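Local coordinates for protein Eps1p (PDB 4TW5) that is a member of the thioredoxin superfamily, of the PDI type, with two thioredoxin-like domains in this fragment, at residues Glu21-Lys25 against Gly26-Ile30; Ile111-Ala114 against Arg115-Met119. All blocks are in the same frame, centred on the assembly; numbering follows the deposited sequence. Where two conformers were deposited one is given.

Contact 1: Glu21-Lys25 against Gly26-Ile30; sequences EELSK and GLHII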
ATOM      1  N   GLU A  21     -49.937  10.758 -31.756  1.00 43.94           N
ATOM      2  CA  GLU A  21     -50.770  11.358 -30.732  1.00 38.88           C
ATOM      3  C   GLU A  21     -50.636  10.566 -29.445  1.00 38.74           C
ATOM      4  O   GLU A  21     -50.549  11.111 -28.343  1.00 32.67           O
ATOM      5  CB  GLU A  21     -52.228  11.349 -31.188  1.00 41.22           C
ATOM      6  CG  GLU A  21     -52.512  12.244 -32.383  1.00 53.34           C
ATOM      7  CD  GLU A  21     -52.186  11.552 -33.715  1.00 52.42           C
ATOM      8  OE1 GLU A  21     -51.684  10.411 -33.699  1.00 51.46           O
ATOM      9  OE2 GLU A  21     -52.434  12.152 -34.781  1.00 68.31           O
ATOM     10  N   GLU A  22     -50.556   9.257 -29.614  1.00 37.99           N
ATOM     11  CA  GLU A  22     -50.378   8.350 -28.508  1.00 34.97           C
ATOM     12  C   GLU A  22     -48.989   8.406 -27.842  1.00 31.93           C
ATOM     13  O   GLU A  22     -48.893   8.297 -26.620  1.00 28.62           O
ATOM     14  CB  GLU A  22     -50.707   6.938 -28.984  1.00 36.46           C
ATOM     15  CG  GLU A  22     -50.463   5.886 -27.937  1.00 44.72           C
ATOM     16  CD  GLU A  22     -51.385   6.035 -26.741  1.00 37.75           C
ATOM     17  OE1 GLU A  22     -52.460   6.661 -26.894  1.00 34.47           O
ATOM     18  OE2 GLU A  22     -51.017   5.516 -25.656  1.00 34.52           O
ATOM     19  N   LEU A  23     -47.923   8.568 -28.624  1.00 33.74           N
ATOM     20  CA  LEU A  23     -46.567   8.605 -28.050  1.00 34.05           C
ATOM     21  C   LEU A  23     -46.193   9.975 -27.450  1.00 34.95           C
ATOM     22  O   LEU A  23     -45.147  10.111 -26.824  1.00 34.40           O
ATOM     23  CB  LEU A  23     -45.517   8.211 -29.097  1.00 25.49           C
ATOM     24  CG  LEU A  23     -45.675   6.879 -29.852  1.00 41.23           C
ATOM     25  CD1 LEU A  23     -44.330   6.324 -30.327  1.00 38.89           C
ATOM     26  CD2 LEU A  23     -46.429   5.808 -29.061  1.00 41.69           C
ATOM     27  N   SER A  24     -47.054  10.979 -27.613  1.00 35.36           N
ATOM     28  CA  SER A  24     -46.765  12.325 -27.105  1.00 32.77           C
ATOM     29  C   SER A  24     -46.840  12.454 -25.577  1.00 35.68           C
ATOM     30  O   SER A  24     -46.588  13.534 -25.049  1.00 35.52           O
ATOM     31  CB  SER A  24     -47.695  13.355 -27.746  1.00 34.88           C
ATOM     32  OG  SER A  24     -49.047  13.106 -27.415  1.00 37.84           O
ATOM     33  N   LYS A  25     -47.267  11.407 -24.866  1.00 33.67           N
ATOM     34  CA  LYS A  25     -47.232  11.420 -23.399  0.50 31.65           C
ATOM     35  C   LYS A  25     -46.676  10.113 -22.847  1.00 32.09           C
ATOM     36  O   LYS A  25     -47.028   9.037 -23.322  1.00 33.76           O
ATOM     37  CB  LYS A  25     -48.626  11.682 -22.815  0.50 35.50           C
ATOM     38  CG  LYS A  25     -49.149  13.099 -23.023  0.50 34.78           C
ATOM     39  CD  LYS A  25     -48.198  14.144 -22.444  0.50 29.81           C
ATOM     40  CE  LYS A  25     -48.475  15.516 -23.053  0.50 29.22           C
ATOM     41  NZ  LYS A  25     -47.483  16.534 -22.593  0.50 30.78           N
ATOM     42  N   GLY A  26     -45.796  10.209 -21.853  1.00 30.46           N
ATOM     43  CA  GLY A  26     -45.219   9.037 -21.217  1.00 26.23           C
ATOM     44  C   GLY A  26     -44.351   8.160 -22.104  1.00 25.85           C
ATOM     45  O   GLY A  26     -43.950   8.546 -23.195  1.00 25.80           O
ATOM     46  N   LEU A  27     -44.065   6.958 -21.618  1.00 32.88           N
ATOM     47  CA  LEU A  27     -43.265   5.967 -22.349  1.00 28.23           C
ATOM     48  C   LEU A  27     -44.100   4.922 -23.060  1.00 27.28           C
ATOM     49  O   LEU A  27     -45.171   4.543 -22.602  1.00 30.89           O
ATOM     50  CB  LEU A  27     -42.301   5.261 -21.398  1.00 26.88           C
ATOM     51  CG  LEU A  27     -41.249   6.162 -20.759  1.00 33.41           C
ATOM     52  CD1 LEU A  27     -40.430   5.439 -19.704  1.00 34.93           C
ATOM     53  CD2 LEU A  27     -40.337   6.617 -21.871  1.00 31.71           C
ATOM     54  N   HIS A  28     -43.617   4.461 -24.202  1.00 33.17           N
ATOM     55  CA  HIS A  28     -44.295   3.396 -24.917  1.00 25.09           C
ATOM     56  C   HIS A  28     -43.337   2.300 -25.305  1.00 33.91           C
ATOM     57  O   HIS A  28     -42.236   2.568 -25.786  1.00 34.23           O
ATOM     58  CB  HIS A  28     -45.005   3.952 -26.139  1.00 28.10           C
ATOM     59  CG  HIS A  28     -46.245   4.702 -25.794  1.00 31.32           C
ATOM     60  ND1 HIS A  28     -46.214   5.986 -25.293  1.00 38.39           N
ATOM     61  CD2 HIS A  28     -47.550   4.344 -25.838  1.00 32.64           C
ATOM     62  CE1 HIS A  28     -47.449   6.390 -25.050  1.00 31.29           C
ATOM     63  NE2 HIS A  28     -48.279   5.415 -25.384  1.00 34.93           N
ATOM     64  N   ILE A  29     -43.725   1.063 -25.028  1.00 29.57           N
ATOM     65  CA  ILE A  29     -42.982  -0.090 -25.481  1.00 31.25           C
ATOM     66  C   ILE A  29     -43.764  -0.749 -26.606  1.00 34.78           C
ATOM     67  O   ILE A  29     -44.810  -1.339 -26.370  1.00 35.50           O
ATOM     68  CB  ILE A  29     -42.734  -1.085 -24.353  1.00 32.15           C
ATOM     69  CG1 ILE A  29     -41.931  -0.434 -23.219  1.00 25.22           C
ATOM     70  CG2 ILE A  29     -42.001  -2.277 -24.878  1.00 36.51           C
ATOM     71  CD1 ILE A  29     -41.748  -1.349 -22.039  1.00 29.01           C
ATOM     72  N   ILE A  30     -43.281  -0.618 -27.831  1.00 35.97           N
ATOM     73  CA  ILE A  30     -44.077  -1.012 -28.977  1.00 34.27           C
ATOM     74  C   ILE A  30     -43.564  -2.254 -29.692  1.00 42.34           C
ATOM     75  O   ILE A  30     -42.370  -2.391 -29.975  1.00 42.07           O
ATOM     76  CB  ILE A  30     -44.167   0.123 -29.999  1.00 37.49           C
ATOM     77  CG1 ILE A  30     -44.592   1.418 -29.308  1.00 35.51           C
ATOM     78  CG2 ILE A  30     -45.166  -0.229 -31.107  1.00 40.12           C
ATOM     79  CD1 ILE A  30     -44.580   2.641 -30.224  1.00 34.50           C
TER
HETATM   80  O   HOH W   1     -43.909   7.965 -25.793  1.00 30.27           O

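Contact 2: Ile111-Ala114 against Arg115-Met119; sequences IAFA and RRESM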
ATOM      1  N   ILE A 111     -41.928  -7.093 -18.401  1.00 36.59           N
ATOM      2  CA  ILE A 111     -42.246  -6.323 -17.206  1.00 37.51           C
ATOM      3  C   ILE A 111     -40.982  -5.709 -16.587  1.00 33.54           C
ATOM      4  O   ILE A 111     -40.979  -4.528 -16.248  1.00 30.98           O
ATOM      5  CB  ILE A 111     -42.969  -7.167 -16.150  1.00 33.33           C
ATOM      6  CG1 ILE A 111     -44.305  -7.665 -16.695  1.00 43.00           C
ATOM      7  CG2 ILE A 111     -43.235  -6.359 -14.876  1.00 33.59           C
ATOM      8  CD1 ILE A 111     -45.178  -6.595 -17.276  1.00 41.20           C
ATOM      9  N   ALA A 112     -39.926  -6.505 -16.451  1.00 30.59           N
ATOM     10  CA  ALA A 112     -38.684  -6.056 -15.820  1.00 34.67           C
ATOM     11  C   ALA A 112     -38.102  -4.886 -16.601  1.00 30.32           C
ATOM     12  O   ALA A 112     -37.670  -3.900 -16.026  1.00 34.66           O
ATOM     13  CB  ALA A 112     -37.676  -7.211 -15.717  1.00 31.95           C
ATOM     14  N   PHE A 113     -38.117  -5.016 -17.918  1.00 26.73           N
ATOM     15  CA  PHE A 113     -37.674  -3.980 -18.826  1.00 27.80           C
ATOM     16  C   PHE A 113     -38.459  -2.691 -18.696  1.00 32.41           C
ATOM     17  O   PHE A 113     -37.877  -1.614 -18.751  1.00 35.60           O
ATOM     18  CB  PHE A 113     -37.741  -4.478 -20.267  1.00 38.60           C
ATOM     19  CG  PHE A 113     -37.405  -3.434 -21.287  1.00 34.56           C
ATOM     20  CD1 PHE A 113     -36.136  -2.905 -21.367  1.00 36.73           C
ATOM     21  CD2 PHE A 113     -38.367  -2.999 -22.180  1.00 36.95           C
ATOM     22  CE1 PHE A 113     -35.838  -1.943 -22.320  1.00 39.95           C
ATOM     23  CE2 PHE A 113     -38.077  -2.051 -23.133  1.00 34.45           C
ATOM     24  CZ  PHE A 113     -36.812  -1.518 -23.208  1.00 35.35           C
ATOM     25  N   ALA A 114     -39.777  -2.769 -18.573  1.00 30.89           N
ATOM     26  CA  ALA A 114     -40.510  -1.534 -18.374  1.00 33.92           C
ATOM     27  C   ALA A 114     -40.121  -0.910 -17.016  1.00 31.09           C
ATOM     28  O   ALA A 114     -39.794   0.288 -16.945  1.00 33.80           O
ATOM     29  CB  ALA A 114     -42.014  -1.761 -18.481  1.00 22.09           C
ATOM     30  N   ARG A 115     -40.081  -1.716 -15.958  1.00 24.81           N
ATOM     31  CA  ARG A 115     -39.675  -1.192 -14.650  1.00 31.33           C
ATOM     32  C   ARG A 115     -38.248  -0.619 -14.672  1.00 29.71           C
ATOM     33  O   ARG A 115     -37.982   0.414 -14.086  1.00 29.49           O
ATOM     34  CB  ARG A 115     -39.770  -2.265 -13.569  1.00 31.74           C
ATOM     35  CG  ARG A 115     -41.183  -2.688 -13.244  1.00 28.88           C
ATOM     36  CD  ARG A 115     -41.165  -3.857 -12.324  1.00 29.41           C
ATOM     37  NE  ARG A 115     -42.494  -4.245 -11.888  1.00 43.83           N
ATOM     38  CZ  ARG A 115     -42.771  -5.410 -11.315  1.00 44.47           C
ATOM     39  NH1 ARG A 115     -41.797  -6.287 -11.113  1.00 41.97           N
ATOM     40  NH2 ARG A 115     -44.014  -5.691 -10.935  1.00 45.60           N
ATOM     41  N   ARG A 116     -37.345  -1.297 -15.361  1.00 32.00           N
ATOM     42  CA  ARG A 116     -35.961  -0.838 -15.476  1.00 38.05           C
ATOM     43  C   ARG A 116     -35.912   0.566 -16.116  1.00 33.14           C
ATOM     44  O   ARG A 116     -35.286   1.478 -15.597  1.00 29.58           O
ATOM     45  CB  ARG A 116     -35.154  -1.869 -16.282  1.00 31.33           C
ATOM     46  CG  ARG A 116     -33.673  -1.890 -15.996  1.00 37.20           C
ATOM     47  CD  ARG A 116     -32.953  -3.011 -16.761  1.00 31.75           C
ATOM     48  NE  ARG A 116     -33.527  -4.300 -16.432  1.00 34.81           N
ATOM     49  CZ  ARG A 116     -34.141  -5.086 -17.304  1.00 32.37           C
ATOM     50  NH1 ARG A 116     -34.220  -4.735 -18.573  1.00 33.73           N
ATOM     51  NH2 ARG A 116     -34.664  -6.229 -16.900  1.00 34.09           N
ATOM     52  N   GLU A 117     -36.642   0.732 -17.210  1.00 30.60           N
ATOM     53  CA  GLU A 117     -36.654   1.959 -17.968  1.00 28.60           C
ATOM     54  C   GLU A 117     -37.352   3.124 -17.294  1.00 29.95           C
ATOM     55  O   GLU A 117     -37.077   4.274 -17.626  1.00 32.35           O
ATOM     56  CB  GLU A 117     -37.290   1.709 -19.336  1.00 25.22           C
ATOM     57  CG  GLU A 117     -36.418   0.787 -20.202  1.00 32.74           C
ATOM     58  CD  GLU A 117     -34.962   1.251 -20.315  1.00 36.74           C
ATOM     59  OE1 GLU A 117     -34.699   2.477 -20.424  1.00 33.79           O
ATOM     60  OE2 GLU A 117     -34.072   0.375 -20.268  1.00 40.64           O
ATOM     61  N   SER A 118     -38.279   2.847 -16.389  1.00 28.60           N
ATOM     62  CA  SER A 118     -38.944   3.917 -15.667  1.00 31.84           C
ATOM     63  C   SER A 118     -37.973   4.596 -14.699  1.00 35.33           C
ATOM     64  O   SER A 118     -38.184   5.731 -14.298  1.00 30.81           O
ATOM     65  CB  SER A 118     -40.167   3.403 -14.903  1.00 31.23           C
ATOM     66  OG  SER A 118     -39.783   2.935 -13.636  1.00 35.60           O
ATOM     67  N   MET A 119     -36.893   3.914 -14.345  1.00 36.74           N
ATOM     68  CA  MET A 119     -35.960   4.489 -13.385  1.00 35.23           C
ATOM     69  C   MET A 119     -34.778   5.176 -14.041  1.00 35.94           C
ATOM     70  O   MET A 119     -33.863   5.624 -13.366  1.00 39.45           O
ATOM     71  CB  MET A 119     -35.469   3.424 -12.424  1.00 34.32           C
ATOM     72  CG  MET A 119     -36.306   3.384 -11.170  1.00 32.72           C
ATOM     73  SD  MET A 119     -36.006   1.831 -10.429  1.00 41.90           S
ATOM     74  CE  MET A 119     -35.821   2.194  -8.695  1.00 43.87           C
TER

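Contact 1: Glu21-Lys25 against Gly26-Ile30
In the helix-to-strand turn that leads into the first strand of the thioredoxin-like sheet, H28 folds its imidazole back toward helix 19-23 and meets E22 and L23 there. The ring is held at both nitrogens. NE2 of H28 donates to OE2 of E22 at 2.8 Å with a nearly straight N-H...O angle of 165°; the oxygen lies close to the ring plane but is approached on its anti side, 27° out of the carboxylate plane, and carboxylate and ring stand almost perpendicular. E22 delivers that oxygen by placing CG anti to its backbone N (chi1 176°) and then bending at chi2. At the other nitrogen, a water lies within hydrogen-bonding distance of ND1 of H28 (3.1 Å) and of the carbonyl O atoms of L23 and G26 (2.7 Å each), joining the two sides of the turn.

G26 sits in this turn with a positive phi, a backbone shape easily reached by glycine. L23 uses both its methyls: CD2 sits over one face of the imidazole, 3.7 Å from the centroid of the H28 ring, a CH-pi contact displaced toward the rim. Its other methyl, CD1, meets CD1 of I30 tip to tip at 3.7 Å. Beyond the turn, H28 rests on T64 and S66 of the neighbouring parallel strand, while L14 touches E22 and L23.

Contact 2: Ile111-Ala114 against Arg115-Met119
F113 and E117, one helical turn apart, form the tightly packed side of this contact: CG of E117 lies over one face of the phenyl ring, 3.9 Å from the centroid of F113, in a CH-pi contact offset toward the rim. With CG anti to the backbone N (chi1 175°), the ring leans toward the following turn, where E117 lies. NH1 of R116 comes to the same ring at its edge, 3.9 Å from CD1 of F113, and F100 meets the ring from elsewhere in the fold. The charged ends in this packed part have salt-bridge partners of their own, D197 for R116 and K98 for E117.

This is the last helix of the first thioredoxin-like domain, packed on the central sheet. Regular i to i+4 bonds carry the backbone, among them R115 N to I111 O at 3.0 Å, and OG of S118 donates to O of R115 near the helix end.

The looser, partly exposed side is built by I111 and R115. The arginine runs extended from CG to NE, laying its guanidinium flat against CG2 of I111, which lies 3.7 Å from CZ of R115, and its NH2 makes a salt bridge to E57.

How the contacts relate
Both contacts belong to the first thioredoxin-like domain, and they come in series along the chain: 21-30 closes before 111-119 opens. Their centres are about 15 Å apart, yet they touch directly, because strand 27-33 lies inside the mixed four-stranded sheet and helix 107-118 packs against it. The join is made mainly through I29, whose CD1 lies 3.6 Å from CB of A114. The turn of contact 1 leads into a central strand, and the helix of contact 2 covers that strand. Farther along this helix, R116 O accepts a bond from Q193 and M119 touches R192, so this helix also faces the second thioredoxin-like domain.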